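Local atomic coordinates of plasma serine protease inhibitor (Homo sapiens, PDB entry 3DY0), a protein that inhibits serine proteases of blood plasma and other body fluids in a heparin-dependent manner, trapping them irreversibly after they cleave its reactive centre loop. Residues H207-R212 with R252-M257. Numbering follows the deposited sequence.
Sequences HYLLDR and RKWLKM. With NO3 (nitrate ion), chain D.
D211, at the end of strand 194-211, takes the indole N-H of W254: NE1 of W254 lies 2.8 Å from OD1 of D211, and the bond is nearly straight at 171°. OD1 sits close to the ring plane and receives the hydrogen through its anti lone pair, the one turned away from OD2, while the carboxylate itself stands steeply across the indole, the two planes 78° apart. OD1 of D211 also lies 3.7 Å from CE of K253, and NZ makes a long salt bridge to it. Bends near the end of the lysine chain turn the amino group back toward the earlier part of its helix, where it makes a weak hydrogen bond to the carbonyl of T250. Two residues earlier on the strand, L209 points to the same side and presents one methyl to the helix: CD2 of L209 lies 3.8 Å from CD1 of W254, oblique to the ring, and 4.0 Å from CB of M257, set between two residues about a turn apart.

What steadies the aspartate is its other oxygen. OD2 accepts the backbone N-H of L214 and, weakly, that of N213, so the carboxylate ties the turn after the strand to the tryptophan. W254 is buried beyond this bond, against C216 and V218 of strand 216-222 and I232 of strand 228-234. On the M257 side, R212 N donates to O3 of a nitrate, probably from the crystallisation liquor, at 3.1 Å. K253 also touches a sulfated glucosamine of the bound heparin fragment. In this serpin, then, helix 248-257 lies on the antiparallel hairpin of strands 194-211 and 216-222, with D211 closing the turn between them and K253 among the residues that meet heparin.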
ATOM      1  N   HIS A 207      14.416 -11.626  15.316  0.50 14.06           N
ATOM      2  CA  HIS A 207      13.192 -11.668  16.102  0.50 13.70           C
ATOM      3  C   HIS A 207      12.391 -12.766  15.417  0.50 12.79           C
ATOM      4  O   HIS A 207      12.183 -12.733  14.202  0.50 11.54           O
ATOM      5  CB  HIS A 207      12.451 -10.333  16.037  0.50 16.28           C
ATOM      6  CG  HIS A 207      12.859  -9.369  17.107  0.50 18.45           C
ATOM      7  ND1 HIS A 207      12.643  -9.611  18.447  0.50 20.88           N
ATOM      8  CD2 HIS A 207      13.476  -8.166  17.037  0.50 20.42           C
ATOM      9  CE1 HIS A 207      13.110  -8.600  19.157  0.50 21.14           C
ATOM     10  NE2 HIS A 207      13.621  -7.709  18.325  0.50 21.28           N
ATOM     11  N   TYR A 208      11.956 -13.744  16.198  1.00 10.90           N
ATOM     12  CA  TYR A 208      11.241 -14.885  15.655  1.00 11.44           C
ATOM     13  C   TYR A 208      10.071 -15.338  16.505  1.00 12.26           C
ATOM     14  O   TYR A 208      10.075 -15.180  17.724  1.00 12.68           O
ATOM     15  CB  TYR A 208      12.255 -16.030  15.527  1.00 11.76           C
ATOM     16  CG  TYR A 208      11.707 -17.381  15.126  1.00 11.97           C
ATOM     17  CD1 TYR A 208      11.578 -17.734  13.783  1.00 12.31           C
ATOM     18  CD2 TYR A 208      11.363 -18.328  16.091  1.00 14.51           C
ATOM     19  CE1 TYR A 208      11.132 -19.004  13.410  1.00 13.57           C
ATOM     20  CE2 TYR A 208      10.908 -19.602  15.727  1.00 14.42           C
ATOM     21  CZ  TYR A 208      10.801 -19.931  14.384  1.00 14.30           C
ATOM     22  OH  TYR A 208      10.386 -21.190  14.015  1.00 16.24           O
ATOM     23  N   LEU A 209       9.072 -15.909  15.843  1.00 12.91           N
ATOM     24  CA  LEU A 209       7.903 -16.439  16.525  1.00 12.54           C
ATOM     25  C   LEU A 209       7.294 -17.573  15.720  1.00 14.09           C
ATOM     26  O   LEU A 209       7.167 -17.486  14.496  1.00 13.26           O
ATOM     27  CB  LEU A 209       6.837 -15.355  16.730  1.00 14.73           C
ATOM     28  CG  LEU A 209       5.541 -15.834  17.395  1.00 18.20           C
ATOM     29  CD1 LEU A 209       5.832 -16.262  18.823  1.00 19.81           C
ATOM     30  CD2 LEU A 209       4.502 -14.724  17.381  1.00 18.37           C
ATOM     31  N   LEU A 210       6.945 -18.648  16.415  1.00 13.13           N
ATOM     32  CA  LEU A 210       6.286 -19.782  15.796  1.00 14.50           C
ATOM     33  C   LEU A 210       4.835 -19.589  16.224  1.00 15.58           C
ATOM     34  O   LEU A 210       4.504 -19.730  17.404  1.00 17.18           O
ATOM     35  CB  LEU A 210       6.829 -21.104  16.345  1.00 15.82           C
ATOM     36  CG  LEU A 210       6.125 -22.382  15.874  1.00 17.27           C
ATOM     37  CD1 LEU A 210       6.245 -22.523  14.363  1.00 17.90           C
ATOM     38  CD2 LEU A 210       6.745 -23.584  16.569  1.00 18.37           C
ATOM     39  N   ASP A 211       3.987 -19.219  15.273  1.00 13.54           N
ATOM     40  CA  ASP A 211       2.574 -18.995  15.551  1.00 15.19           C
ATOM     41  C   ASP A 211       1.834 -20.311  15.322  1.00 16.02           C
ATOM     42  O   ASP A 211       1.571 -20.703  14.188  1.00 15.07           O
ATOM     43  CB  ASP A 211       2.042 -17.885  14.632  1.00 16.05           C
ATOM     44  CG  ASP A 211       0.590 -17.535  14.904  1.00 17.41           C
ATOM     45  OD1 ASP A 211       0.175 -16.420  14.530  1.00 16.48           O
ATOM     46  OD2 ASP A 211      -0.139 -18.371  15.476  1.00 16.60           O
ATOM     47  N   ARG A 212       1.516 -20.997  16.415  1.00 17.23           N
ATOM     48  CA  ARG A 212       0.832 -22.281  16.332  1.00 18.84           C
ATOM     49  C   ARG A 212      -0.663 -22.147  16.072  1.00 18.77           C
ATOM     50  O   ARG A 212      -1.316 -23.111  15.674  1.00 20.01           O
ATOM     51  CB  ARG A 212       1.066 -23.083  17.615  1.00 21.43           C
ATOM     52  CG  ARG A 212       2.510 -23.514  17.816  1.00 25.07           C
ATOM     53  CD  ARG A 212       2.711 -24.196  19.163  1.00 29.49           C
ATOM     54  NE  ARG A 212       4.101 -24.591  19.380  1.00 34.06           N
ATOM     55  CZ  ARG A 212       4.736 -25.526  18.677  1.00 35.46           C
ATOM     56  NH1 ARG A 212       4.109 -26.173  17.703  1.00 37.55           N
ATOM     57  NH2 ARG A 212       6.003 -25.815  18.949  1.00 36.50           N
ATOM     58  N   ARG A 252      -0.263  -6.953  15.615  1.00 11.45           N
ATOM     59  CA  ARG A 252       0.162  -6.444  16.919  1.00 13.95           C
ATOM     60  C   ARG A 252       0.720  -7.589  17.758  1.00 12.98           C
ATOM     61  O   ARG A 252       1.723  -7.430  18.450  1.00 12.43           O
ATOM     62  CB  ARG A 252      -1.004  -5.807  17.683  1.00 15.77           C
ATOM     63  CG  ARG A 252      -1.488  -4.474  17.148  1.00 19.51           C
ATOM     64  CD  ARG A 252      -2.273  -3.723  18.231  1.00 20.95           C
ATOM     65  NE  ARG A 252      -3.430  -4.475  18.717  1.00 22.98           N
ATOM     66  CZ  ARG A 252      -4.596  -4.554  18.084  1.00 22.90           C
ATOM     67  NH1 ARG A 252      -4.773  -3.921  16.934  1.00 23.48           N
ATOM     68  NH2 ARG A 252      -5.588  -5.270  18.601  1.00 24.79           N
ATOM     69  N   LYS A 253       0.060  -8.741  17.696  1.00 13.76           N
ATOM     70  CA  LYS A 253       0.494  -9.904  18.461  1.00 14.67           C
ATOM     71  C   LYS A 253       1.892 -10.338  18.046  1.00 14.23           C
ATOM     72  O   LYS A 253       2.759 -10.564  18.897  1.00 13.90           O
ATOM     73  CB  LYS A 253      -0.476 -11.071  18.263  1.00 17.06           C
ATOM     74  CG  LYS A 253      -0.085 -12.327  19.037  1.00 20.88           C
ATOM     75  CD  LYS A 253      -0.984 -13.515  18.709  1.00 23.06           C
ATOM     76  CE  LYS A 253      -0.662 -14.109  17.344  1.00 25.67           C
ATOM     77  NZ  LYS A 253      -0.834 -13.130  16.237  1.00 26.53           N
ATOM     78  N   TRP A 254       2.110 -10.459  16.739  1.00 14.15           N
ATOM     79  CA  TRP A 254       3.409 -10.877  16.231  1.00 14.02           C
ATOM     80  C   TRP A 254       4.519  -9.944  16.695  1.00 15.27           C
ATOM     81  O   TRP A 254       5.531 -10.390  17.236  1.00 15.83           O
ATOM     82  CB  TRP A 254       3.408 -10.931  14.696  1.00 13.36           C
ATOM     83  CG  TRP A 254       2.588 -12.055  14.110  1.00 12.80           C
ATOM     84  CD1 TRP A 254       2.216 -13.211  14.731  1.00 14.05           C
ATOM     85  CD2 TRP A 254       2.086 -12.144  12.768  1.00 12.09           C
ATOM     86  NE1 TRP A 254       1.515 -14.015  13.865  1.00 13.26           N
ATOM     87  CE2 TRP A 254       1.423 -13.387  12.652  1.00 12.03           C
ATOM     88  CE3 TRP A 254       2.137 -11.297  11.653  1.00 12.61           C
ATOM     89  CZ2 TRP A 254       0.809 -13.802  11.463  1.00 12.44           C
ATOM     90  CZ3 TRP A 254       1.527 -11.713  10.469  1.00 11.50           C
ATOM     91  CH2 TRP A 254       0.875 -12.953  10.387  1.00 11.97           C
ATOM     92  N   LEU A 255       4.317  -8.649  16.484  1.00 14.35           N
ATOM     93  CA  LEU A 255       5.305  -7.649  16.855  1.00 14.05           C
ATOM     94  C   LEU A 255       5.649  -7.618  18.340  1.00 14.74           C
ATOM     95  O   LEU A 255       6.800  -7.389  18.702  1.00 17.02           O
ATOM     96  CB  LEU A 255       4.836  -6.264  16.404  1.00 13.28           C
ATOM     97  CG  LEU A 255       4.807  -6.008  14.894  1.00 14.82           C
ATOM     98  CD1 LEU A 255       4.086  -4.702  14.604  1.00 17.79           C
ATOM     99  CD2 LEU A 255       6.224  -5.966  14.354  1.00 14.28           C
ATOM    100  N   LYS A 256       4.670  -7.862  19.205  1.00 14.28           N
ATOM    101  CA  LYS A 256       4.938  -7.815  20.641  1.00 15.21           C
ATOM    102  C   LYS A 256       5.413  -9.139  21.234  1.00 15.51           C
ATOM    103  O   LYS A 256       6.060  -9.153  22.286  1.00 15.45           O
ATOM    104  CB  LYS A 256       3.698  -7.316  21.398  1.00 14.57           C
ATOM    105  CG  LYS A 256       2.575  -8.331  21.573  1.00 15.27           C
ATOM    106  CD  LYS A 256       1.279  -7.638  21.989  1.00 16.06           C
ATOM    107  CE  LYS A 256       0.191  -8.636  22.356  1.00 17.42           C
ATOM    108  NZ  LYS A 256       0.423  -9.242  23.703  1.00 19.30           N
ATOM    109  N   MET A 257       5.114 -10.249  20.563  1.00 15.36           N
ATOM    110  CA  MET A 257       5.510 -11.561  21.071  1.00 15.13           C
ATOM    111  C   MET A 257       6.845 -12.082  20.536  1.00 16.86           C
ATOM    112  O   MET A 257       7.334 -13.131  20.973  1.00 15.76           O
ATOM    113  CB  MET A 257       4.396 -12.578  20.809  1.00 16.15           C
ATOM    114  CG  MET A 257       3.164 -12.336  21.677  1.00 16.38           C
ATOM    115  SD  MET A 257       1.900 -13.606  21.517  1.00 20.80           S
ATOM    116  CE  MET A 257       2.781 -15.028  22.062  1.00 24.89           C
TER
HETATM  117  N   NO3 D 507       1.307 -19.041  19.324  1.00 55.89           N
HETATM  118  O1  NO3 D 507       0.117 -19.027  19.062  1.00 55.47           O
HETATM  119  O2  NO3 D 507       1.898 -17.997  19.534  1.00 56.12           O
HETATM  120  O3  NO3 D 507       1.907 -20.102  19.376  1.00 55.50           O